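PDB 5HMQ: 4-hydroxyphenylpyruvate dioxygenase from Pseudomonas putida, which catalyses the divalent-metal-dependent dehydration of 3-dehydroshikimate to protocatechuate, an intermediate of quinate and shikimate breakdown. Local coordinates for residues Arg5-Thr9 with Val10-Gly14; Cys101-Gln105 with Ala106-Gly110; Gly224-Ala227 with Pro228-Ala231; Thr279-Pro283 with Gly284-Ser288; Glu453-Asp456 with Ser457-Phe461. All blocks are in the same frame, centred on the assembly; numbering follows the deposited sequence.

Overall arrangement
All five contacts are local and follow one another in series, so none encloses or crosses another. Interaction 1 closes the turn leaving the first strand of the TIM barrel, near the catalytic metal. Interaction 2, its centre about 27 Å from that of interaction 1, shapes the loop after strand 97-101. Interaction 3 lies within helix 222-231 on the outside of the barrel and touches interaction 4, a turn in the connection from helix 252-276 to strand 295-304: Leu230 packs on Ile281 and Leu286. Thus the barrel wall meets the linker to the dioxygenase-like region. Interaction 5 forms the first turns of helix 455-465 in that region, where it meets helix 252-276 and the second subunit.

Interaction 1: Arg5-Thr9 with Val10-Gly14; sequences RSIAT and VSLSG
Ile7 lies along Ser11 where the first strand of the barrel gives way to a tight turn. From CB its longer branch leaves with CG1 anti to the backbone N (chi1 177°) and stays extended at the next bond, which carries it forward over the turn. Ile7 CG1 lies 3.8 Å from Ser11 CB, CD1 keeps in touch with that same carbon, and the tip of Ile7 reaches Leu12 CD2 at 4.3 Å from CD1. Ile7 also packs on Phe28 and on Ile23 of helix 16-25. The chain folds back through two successive i+3 to i hydrogen bonds, as in a 3-10 turn: Ser11 N donates to Ala8 O at 3.0 Å and Leu12 N to Thr9 O at 3.1 Å. Both donors stand above their carbonyl planes, as a tight turn makes likely. Ala8 CB rests on Val10 CG1 at 4.0 Å, and a methyl probably suits this spot because the metal ligands Glu241 and Gln193 lie close by. This is the beta1-alpha1 loop at the C-terminal end of a TIM-barrel strand, the end that carries the metal. Ser11 OG is bonded to the backbone N of Ile242, next to Glu241, while Thr9 OG1 is bonded to Asp37 and to the backbone N of Phe34, and Lys19 reaches Thr9 O. Ile7 thus packs on Ser11 and lightly on Leu12, whereas the small hydroxyl residues bond backbone N-H groups and tie the turn to its neighbours, which probably helps to keep the rim of the metal site in shape.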
# COMPACT_ATOMS: atom_id res chain seq x y z
N ARG C 5 18.90 -17.10 -10.71
CA ARG C 5 17.62 -16.54 -10.31
C ARG C 5 17.55 -15.08 -10.73
O ARG C 5 18.41 -14.28 -10.34
CB ARG C 5 17.42 -16.69 -8.81
CG ARG C 5 17.44 -18.14 -8.35
CD ARG C 5 17.18 -18.26 -6.87
NE ARG C 5 17.41 -19.62 -6.39
CZ ARG C 5 18.41 -19.97 -5.59
NH1 ARG C 5 19.26 -19.05 -5.15
NH2 ARG C 5 18.55 -21.23 -5.20
N SER C 6 16.54 -14.73 -11.51
CA SER C 6 16.39 -13.36 -12.00
C SER C 6 14.96 -12.89 -11.73
O SER C 6 14.08 -13.67 -11.33
CB SER C 6 16.73 -13.26 -13.50
OG SER C 6 16.02 -14.21 -14.26
N ILE C 7 14.73 -11.60 -11.93
CA ILE C 7 13.41 -11.01 -11.81
C ILE C 7 13.32 -9.84 -12.78
O ILE C 7 14.27 -9.07 -12.94
CB ILE C 7 13.11 -10.58 -10.36
CG1 ILE C 7 11.75 -9.88 -10.26
CG2 ILE C 7 14.22 -9.70 -9.82
CD1 ILE C 7 11.32 -9.59 -8.83
N ALA C 8 12.17 -9.71 -13.45
CA ALA C 8 11.97 -8.60 -14.37
C ALA C 8 11.76 -7.30 -13.60
O ALA C 8 11.10 -7.28 -12.55
CB ALA C 8 10.78 -8.87 -15.29
N THR C 9 12.33 -6.21 -14.12
CA THR C 9 12.20 -4.92 -13.44
C THR C 9 10.76 -4.44 -13.39
O THR C 9 10.40 -3.66 -12.50
CB THR C 9 13.08 -3.87 -14.13
OG1 THR C 9 12.79 -3.85 -15.54
CG2 THR C 9 14.55 -4.16 -13.92
N VAL C 10 9.92 -4.89 -14.32
CA VAL C 10 8.51 -4.52 -14.30
C VAL C 10 7.80 -5.07 -13.06
O VAL C 10 6.70 -4.62 -12.73
CB VAL C 10 7.82 -4.98 -15.60
CG1 VAL C 10 7.56 -6.48 -15.57
CG2 VAL C 10 6.54 -4.20 -15.85
N SER C 11 8.41 -6.03 -12.36
CA SER C 11 7.83 -6.59 -11.15
C SER C 11 7.97 -5.67 -9.94
O SER C 11 7.37 -5.96 -8.89
CB SER C 11 8.47 -7.95 -10.83
OG SER C 11 8.39 -8.82 -11.95
N LEU C 12 8.72 -4.59 -10.05
CA LEU C 12 8.98 -3.68 -8.95
C LEU C 12 8.59 -2.26 -9.35
O LEU C 12 8.33 -1.98 -10.53
CB LEU C 12 10.45 -3.71 -8.52
CG LEU C 12 11.08 -5.07 -8.25
CD1 LEU C 12 12.57 -4.92 -7.97
CD2 LEU C 12 10.39 -5.77 -7.09
N SER C 13 8.52 -1.38 -8.36
CA SER C 13 8.36 0.05 -8.58
C SER C 13 9.64 0.77 -8.18
O SER C 13 10.50 0.22 -7.49
CB SER C 13 7.17 0.60 -7.79
OG SER C 13 7.39 0.49 -6.39
N GLY C 14 9.76 2.01 -8.63
CA GLY C 14 10.90 2.84 -8.32
C GLY C 14 11.72 3.19 -9.55
O GLY C 14 11.40 2.79 -10.68

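Interaction 2: Cys101-Gln105 with Ala106-Gly110; sequences CSNVQ and ADALG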
# COMPACT_ATOMS: atom_id res chain seq x y z
N CYS C 101 7.42 -11.71 -27.93
CA CYS C 101 6.10 -12.22 -27.58
C CYS C 101 5.22 -12.28 -28.82
O CYS C 101 5.32 -11.44 -29.72
CB CYS C 101 5.45 -11.37 -26.49
SG CYS C 101 5.51 -9.58 -26.76
N SER C 102 4.36 -13.29 -28.87
CA SER C 102 3.62 -13.59 -30.08
C SER C 102 2.75 -12.41 -30.50
O SER C 102 2.31 -11.60 -29.68
CB SER C 102 2.76 -14.84 -29.87
OG SER C 102 1.90 -14.70 -28.75
N ASN C 103 2.51 -12.32 -31.81
CA ASN C 103 1.80 -11.19 -32.39
C ASN C 103 0.37 -11.11 -31.86
O ASN C 103 -0.30 -12.13 -31.69
CB ASN C 103 1.79 -11.31 -33.91
CG ASN C 103 1.67 -9.96 -34.60
OD1 ASN C 103 0.88 -9.11 -34.20
ND2 ASN C 103 2.45 -9.77 -35.66
N VAL C 104 -0.09 -9.89 -31.60
CA VAL C 104 -1.45 -9.65 -31.15
C VAL C 104 -2.27 -8.84 -32.13
O VAL C 104 -3.49 -8.68 -31.92
CB VAL C 104 -1.48 -8.98 -29.76
CG1 VAL C 104 -0.75 -9.84 -28.74
CG2 VAL C 104 -0.88 -7.58 -29.83
N GLN C 105 -1.67 -8.31 -33.20
CA GLN C 105 -2.41 -7.50 -34.16
C GLN C 105 -3.52 -8.33 -34.80
O GLN C 105 -3.36 -9.53 -35.05
CB GLN C 105 -1.47 -6.95 -35.23
CG GLN C 105 -0.35 -6.08 -34.68
CD GLN C 105 -0.86 -4.84 -33.97
OE1 GLN C 105 -1.73 -4.13 -34.48
NE2 GLN C 105 -0.32 -4.57 -32.79
N ALA C 106 -4.64 -7.67 -35.09
CA ALA C 106 -5.78 -8.38 -35.68
C ALA C 106 -5.52 -8.75 -37.13
O ALA C 106 -6.01 -9.77 -37.61
CB ALA C 106 -7.04 -7.54 -35.55
N ASP C 107 -4.75 -7.92 -37.85
CA ASP C 107 -4.44 -8.14 -39.25
C ASP C 107 -3.14 -8.92 -39.45
O ASP C 107 -2.55 -8.84 -40.54
CB ASP C 107 -4.37 -6.80 -39.98
CG ASP C 107 -3.37 -5.85 -39.36
OD1 ASP C 107 -2.96 -6.08 -38.20
OD2 ASP C 107 -2.99 -4.86 -40.03
N ALA C 108 -2.70 -9.67 -38.45
CA ALA C 108 -1.46 -10.43 -38.53
C ALA C 108 -1.67 -11.71 -39.33
O ALA C 108 -2.73 -12.34 -39.26
CB ALA C 108 -0.94 -10.76 -37.13
N LEU C 109 -0.65 -12.10 -40.09
CA LEU C 109 -0.76 -13.28 -40.93
C LEU C 109 -0.58 -14.52 -40.07
O LEU C 109 0.24 -14.53 -39.15
CB LEU C 109 0.31 -13.27 -42.03
CG LEU C 109 0.44 -12.05 -42.94
CD1 LEU C 109 1.59 -12.22 -43.94
CD2 LEU C 109 -0.85 -11.66 -43.62
N GLY C 110 -1.35 -15.57 -40.37
CA GLY C 110 -1.27 -16.78 -39.57
C GLY C 110 -0.79 -18.04 -40.26
O GLY C 110 -0.83 -19.12 -39.65
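An Asx turn runs straight into a type I beta turn here, and Asn103 and Ala108 meet across the pair. Asn103 OD1 accepts the backbone N of Gln105 at 2.9 Å, the donor tilted slightly from the amide plane, which sets the direction of the chain before it turns again. With CG anti to the backbone N (chi1 -154°), the amide is swung toward the returning chain. There the methyl of Ala108 sits against it, Ala108 CB being 3.7 Å from Asn103 CG and almost as near to both the oxygen and the nitrogen. That nitrogen is held by Glu69 O, so the amide is fixed at both ends. The whole belongs to the loop after strand 97-101, the fourth strand of the TIM barrel, before helix 112-128; Val104 comes within about 9 Å, side chain to side chain, of the metal ligand Glu136. In the second turn, Ala108 N makes only a weak bond of 3.5 Å to Gln105 O, and Ala108 CB also touches that oxygen, at 3.4 Å. A residue as small as alanine fits between the carbonyl and the amide. Gln105, bent at its second side-chain bond, sends NE2 to Asp67, an acid that also takes the backbone N of Val104. On the exposed side, Asp107 OD1 approaches Gln105 CB at 3.4 Å, though Asp107 also touches a crystal neighbour.

Interaction 3: Gly224-Ala227 with Pro228-Ala231; sequences GFLA and PILA
Gly224 brings its carbonyl oxygen against the ring of Pro228, at 3.1 Å from CD. The proline has no N-H to offer that oxygen, so the usual helical bond is missing and the helix kinks at this point. Phe225 comes next, and its oxygen too is met by carbon, 3.4 Å from Ile229 CG1. Its ring swings out with CG anti to the backbone N (chi1 -176°), and Phe225 CE2 comes to 3.6 Å from Ile229 CD1, which approaches the ring at a slant. Both side chains face inward: helix 222-231 is one of the outer helices of the TIM barrel, and Phe225 and Ile229 lie on Leu166 of strand 162-167, with the metal ligand Asp167 about 6 Å from Phe225, side chain to side chain. Leu226 points to the neighbouring helix 252-276, where it rests on Leu266 and Thr270. Its oxygen restores regular bonding by accepting Leu230 N at 3.0 Å, nearly in line with the carbonyl bond. The branch point Leu226 CG lies 4.1 Å from Leu230 CD1, while the side chains of Leu226 and Ile229 cross at about a right angle, CD1 of one lying by CD1 of the other. Ala227 ends the walk: its CB is 3.4 Å from Pro228 CD, a tight junction in which a short side chain is at ease, and its oxygen takes Ala231 N at 3.2 Å, with a less straight N-H direction (146°).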
# COMPACT_ATOMS: atom_id res chain seq x y z
N GLY C 224 4.01 -27.83 -10.49
CA GLY C 224 3.59 -28.66 -11.61
C GLY C 224 3.96 -28.09 -12.96
O GLY C 224 3.91 -28.82 -13.96
N PHE C 225 4.32 -26.81 -13.01
CA PHE C 225 4.78 -26.19 -14.24
C PHE C 225 6.30 -26.28 -14.38
O PHE C 225 6.81 -26.52 -15.48
CB PHE C 225 4.33 -24.72 -14.28
CG PHE C 225 4.68 -24.01 -15.56
CD1 PHE C 225 3.88 -24.13 -16.68
CD2 PHE C 225 5.81 -23.21 -15.64
CE1 PHE C 225 4.19 -23.47 -17.85
CE2 PHE C 225 6.13 -22.55 -16.81
CZ PHE C 225 5.32 -22.68 -17.92
N LEU C 226 7.02 -26.10 -13.28
CA LEU C 226 8.48 -26.17 -13.32
C LEU C 226 8.98 -27.60 -13.43
O LEU C 226 10.05 -27.84 -14.00
CB LEU C 226 9.07 -25.49 -12.08
CG LEU C 226 10.59 -25.34 -12.04
CD1 LEU C 226 11.09 -24.61 -13.27
CD2 LEU C 226 11.03 -24.62 -10.77
N ALA C 227 8.23 -28.56 -12.89
CA ALA C 227 8.67 -29.96 -12.91
C ALA C 227 8.91 -30.48 -14.32
O ALA C 227 9.99 -31.04 -14.57
CB ALA C 227 7.67 -30.83 -12.14
N PRO C 228 7.99 -30.34 -15.28
CA PRO C 228 8.31 -30.79 -16.65
C PRO C 228 9.47 -30.03 -17.27
O PRO C 228 10.20 -30.60 -18.10
CB PRO C 228 7.01 -30.56 -17.42
CG PRO C 228 5.95 -30.46 -16.38
CD PRO C 228 6.61 -29.82 -15.20
N ILE C 229 9.67 -28.76 -16.90
CA ILE C 229 10.78 -27.98 -17.43
C ILE C 229 12.11 -28.61 -17.03
O ILE C 229 13.00 -28.82 -17.86
CB ILE C 229 10.69 -26.52 -16.96
CG1 ILE C 229 9.44 -25.86 -17.54
CG2 ILE C 229 11.94 -25.75 -17.36
CD1 ILE C 229 9.17 -24.48 -16.98
N LEU C 230 12.26 -28.93 -15.74
CA LEU C 230 13.52 -29.50 -15.26
C LEU C 230 13.75 -30.91 -15.77
O LEU C 230 14.90 -31.35 -15.85
CB LEU C 230 13.57 -29.47 -13.73
CG LEU C 230 13.49 -28.09 -13.08
CD1 LEU C 230 13.41 -28.21 -11.56
CD2 LEU C 230 14.68 -27.24 -13.48
N ALA C 231 12.69 -31.64 -16.12
CA ALA C 231 12.85 -32.98 -16.67
C ALA C 231 13.56 -32.96 -18.02
O ALA C 231 14.16 -33.97 -18.41
CB ALA C 231 11.49 -33.66 -16.81

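Interaction 4: Thr279-Pro283 with Gly284-Ser288; sequences TPIEP and GVLFS
Ile281 is turned with CG1 anti to its own nitrogen (chi1 -165°), and this extended arm carries CD1 across the loop to Val285 CG1 at 3.9 Å. The same torsion leaves the short branch CG2 to meet Leu286 CD1, also at 3.9 Å, so the two methyl ends of one isoleucine grip two successive residues, each crossing at about a right angle. Branched aliphatic side chains suit this small apolar patch, which continues onto Leu230 of helix 222-231. Glu282 has its CG between the backbone N and carbonyl (chi1 72°) and bends again further out; the chain thus folds back over Val285, with CG2 of the valine 3.7 Å from Glu282 CG and 3.5 Å from Glu282 OE2. The carboxylate itself is engaged by a salt bridge from OE1 to Arg235. The backbone makes a type II beta turn from Glu282 to Val285, with Pro283 and Gly284 at its two corners. Proline fits the first corner, and glycine the second, where a positive phi of 88° would press a side chain against the preceding carbonyl. A water links the two arms: it donates to Glu282 O at 3.0 Å and accepts Leu286 N at 2.7 Å. The turn lies in the connection from the last barrel helix, 252-276, to strand 295-304 of the dioxygenase-like region. Its shape is helped by the apolar contacts of Ile281 and the salt bridge of Glu282, while the water bridges Glu282 O and Leu286 N in place of a direct backbone link between them.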
# COMPACT_ATOMS: atom_id res chain seq x y z
N THR C 279 11.03 -39.20 -10.38
CA THR C 279 11.98 -38.61 -11.33
C THR C 279 12.78 -37.51 -10.63
O THR C 279 12.70 -36.34 -11.01
CB THR C 279 11.27 -38.07 -12.57
OG1 THR C 279 10.34 -37.04 -12.18
CG2 THR C 279 10.53 -39.17 -13.32
N PRO C 280 13.54 -37.86 -9.60
CA PRO C 280 14.26 -36.82 -8.84
C PRO C 280 15.33 -36.15 -9.68
O PRO C 280 15.70 -36.59 -10.77
CB PRO C 280 14.89 -37.60 -7.67
CG PRO C 280 14.18 -38.92 -7.64
CD PRO C 280 13.82 -39.20 -9.06
N ILE C 281 15.82 -35.03 -9.15
CA ILE C 281 16.81 -34.20 -9.82
C ILE C 281 18.13 -34.36 -9.08
O ILE C 281 18.16 -34.78 -7.92
CB ILE C 281 16.36 -32.73 -9.88
CG1 ILE C 281 17.19 -31.92 -10.88
CG2 ILE C 281 16.42 -32.09 -8.49
CD1 ILE C 281 16.75 -30.47 -10.99
N GLU C 282 19.22 -34.06 -9.77
CA GLU C 282 20.53 -34.17 -9.13
C GLU C 282 20.60 -33.19 -7.96
O GLU C 282 20.05 -32.09 -8.02
CB GLU C 282 21.66 -33.89 -10.13
CG GLU C 282 21.81 -32.43 -10.56
CD GLU C 282 21.09 -32.14 -11.86
OE1 GLU C 282 20.14 -32.86 -12.20
OE2 GLU C 282 21.50 -31.17 -12.55
N PRO C 283 21.24 -33.58 -6.85
CA PRO C 283 21.30 -32.69 -5.69
C PRO C 283 22.08 -31.42 -6.01
O PRO C 283 22.87 -31.37 -6.94
CB PRO C 283 22.01 -33.53 -4.62
CG PRO C 283 22.69 -34.63 -5.35
CD PRO C 283 21.97 -34.85 -6.64
N GLY C 284 21.82 -30.39 -5.21
CA GLY C 284 22.51 -29.13 -5.34
C GLY C 284 21.91 -28.13 -6.31
O GLY C 284 22.44 -27.03 -6.45
N VAL C 285 20.81 -28.48 -6.98
CA VAL C 285 20.16 -27.56 -7.90
C VAL C 285 19.05 -26.80 -7.18
O VAL C 285 19.06 -25.56 -7.15
CB VAL C 285 19.59 -28.29 -9.13
CG1 VAL C 285 18.83 -27.32 -10.02
CG2 VAL C 285 20.71 -28.96 -9.91
N LEU C 286 18.11 -27.52 -6.60
CA LEU C 286 16.92 -26.92 -6.00
C LEU C 286 17.12 -26.73 -4.50
O LEU C 286 17.59 -27.63 -3.81
CB LEU C 286 15.69 -27.80 -6.27
CG LEU C 286 15.40 -28.01 -7.76
CD1 LEU C 286 14.22 -28.95 -7.95
CD2 LEU C 286 15.15 -26.68 -8.46
N PHE C 287 16.77 -25.53 -4.02
CA PHE C 287 16.81 -25.21 -2.60
C PHE C 287 16.19 -26.32 -1.77
O PHE C 287 15.07 -26.78 -2.06
CB PHE C 287 16.08 -23.88 -2.36
CG PHE C 287 16.35 -23.25 -1.02
CD1 PHE C 287 17.64 -22.88 -0.66
CD2 PHE C 287 15.32 -23.00 -0.13
CE1 PHE C 287 17.89 -22.28 0.56
CE2 PHE C 287 15.57 -22.41 1.10
CZ PHE C 287 16.86 -22.05 1.44
N SER C 288 16.92 -26.78 -0.76
CA SER C 288 16.50 -27.91 0.08
C SER C 288 16.68 -27.51 1.54
O SER C 288 17.64 -27.95 2.20
CB SER C 288 17.26 -29.18 -0.26
OG SER C 288 18.66 -28.98 -0.21
O HOH W 1 18.34 -30.19 -6.47

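Interaction 5: Glu453-Asp456 with Ser457-Phe461; sequences ESLD and SWVLF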
# COMPACT_ATOMS: atom_id res chain seq x y z
N GLU C 453 -2.51 -4.52 0.69
CA GLU C 453 -1.25 -4.52 -0.04
C GLU C 453 -0.19 -5.41 0.60
O GLU C 453 0.83 -5.67 -0.05
CB GLU C 453 -0.69 -3.09 -0.14
CG GLU C 453 -1.74 -2.00 -0.31
CD GLU C 453 -2.41 -1.65 1.01
OE1 GLU C 453 -1.75 -1.81 2.07
OE2 GLU C 453 -3.59 -1.27 1.01
N SER C 454 -0.39 -5.87 1.83
CA SER C 454 0.61 -6.68 2.52
C SER C 454 0.19 -8.13 2.70
O SER C 454 0.97 -8.93 3.22
CB SER C 454 0.95 -6.06 3.88
OG SER C 454 -0.20 -5.94 4.69
N LEU C 455 -1.03 -8.49 2.27
CA LEU C 455 -1.56 -9.82 2.57
C LEU C 455 -0.80 -10.92 1.84
O LEU C 455 -0.48 -11.96 2.42
CB LEU C 455 -3.05 -9.90 2.21
CG LEU C 455 -3.69 -11.29 2.25
CD1 LEU C 455 -3.92 -11.80 3.67
CD2 LEU C 455 -5.00 -11.23 1.48
N ASP C 456 -0.48 -10.70 0.57
CA ASP C 456 0.28 -11.70 -0.18
C ASP C 456 1.64 -11.94 0.45
O ASP C 456 2.14 -13.07 0.44
CB ASP C 456 0.43 -11.27 -1.65
CG ASP C 456 -0.88 -11.37 -2.41
OD1 ASP C 456 -1.78 -12.12 -1.97
OD2 ASP C 456 -1.01 -10.72 -3.47
N SER C 457 2.27 -10.90 0.99
CA SER C 457 3.54 -11.08 1.68
C SER C 457 3.38 -11.94 2.92
O SER C 457 4.22 -12.80 3.21
CB SER C 457 4.14 -9.72 2.04
OG SER C 457 5.48 -9.85 2.46
N TRP C 458 2.30 -11.72 3.68
CA TRP C 458 2.03 -12.57 4.84
C TRP C 458 1.74 -14.01 4.42
O TRP C 458 2.16 -14.96 5.10
CB TRP C 458 0.85 -12.02 5.65
CG TRP C 458 1.21 -10.92 6.60
CD1 TRP C 458 1.41 -9.61 6.30
CD2 TRP C 458 1.40 -11.04 8.02
NE1 TRP C 458 1.71 -8.90 7.44
CE2 TRP C 458 1.72 -9.76 8.51
CE3 TRP C 458 1.34 -12.12 8.92
CZ2 TRP C 458 1.97 -9.52 9.86
CZ3 TRP C 458 1.59 -11.87 10.26
CH2 TRP C 458 1.90 -10.59 10.72
N VAL C 459 1.01 -14.19 3.32
CA VAL C 459 0.70 -15.54 2.84
C VAL C 459 1.99 -16.30 2.53
O VAL C 459 2.17 -17.44 2.97
CB VAL C 459 -0.22 -15.47 1.61
CG1 VAL C 459 -0.34 -16.84 0.96
CG2 VAL C 459 -1.60 -14.95 2.01
N LEU C 460 2.89 -15.67 1.77
CA LEU C 460 4.16 -16.31 1.45
C LEU C 460 5.00 -16.52 2.70
O LEU C 460 5.72 -17.52 2.81
CB LEU C 460 4.92 -15.47 0.42
CG LEU C 460 6.32 -15.95 0.06
CD1 LEU C 460 6.29 -17.38 -0.43
CD2 LEU C 460 6.92 -15.04 -1.00
N PHE C 461 4.93 -15.59 3.65
CA PHE C 461 5.68 -15.73 4.90
C PHE C 461 5.31 -17.02 5.62
O PHE C 461 6.19 -17.79 6.02
CB PHE C 461 5.41 -14.51 5.79
CG PHE C 461 5.94 -14.64 7.19
CD1 PHE C 461 7.25 -14.30 7.49
CD2 PHE C 461 5.11 -15.06 8.22
CE1 PHE C 461 7.73 -14.41 8.78
CE2 PHE C 461 5.58 -15.17 9.52
CZ PHE C 461 6.90 -14.85 9.80
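Helix 455-465 opens with three consecutive alpha-helical (i+4 to i) hydrogen bonds, from Trp458 N to Ser454 O (3.1 Å), Val459 N to Leu455 O (2.8 Å) and Leu460 N to Asp456 O (3.0 Å). The indole of Trp458 folds back toward the start of the helix: with CG beside the backbone N (chi1 -82°), its CD1 edge reaches Ser454 O at 3.2 Å, in the ring plane. That oxygen accepts the peptide N-H and also has the CD1 edge of the indole beside it. The small Ser454 leaves room for the indole, while the broad ring packs on Leu448 and Leu450 of strand 440-450 and meets Phe247 of the second subunit. NE1, although buried, has no partner in the model. One turn round, Leu455 CG packs on Val459 CG2 at 4.2 Å, and the same methyl lies 3.2 Å from Leu455 O. Both aliphatic residues lean on Arg486 of strand 484-489. Asp456 is held by two arginines: OD1 forms a salt bridge to Arg486 and OD2 another to Arg505 of the second subunit. Ser457 OG is bonded to Asp258 of helix 252-276. An acid near the N-terminal end of a helix is in any case probably stabilised by the helix dipole. In this glyoxalase-like domain the helix start therefore joins apolar packing on the sheet with a hydrogen bond to the barrel domain and salt bridges to its own sheet and to the dimer partner.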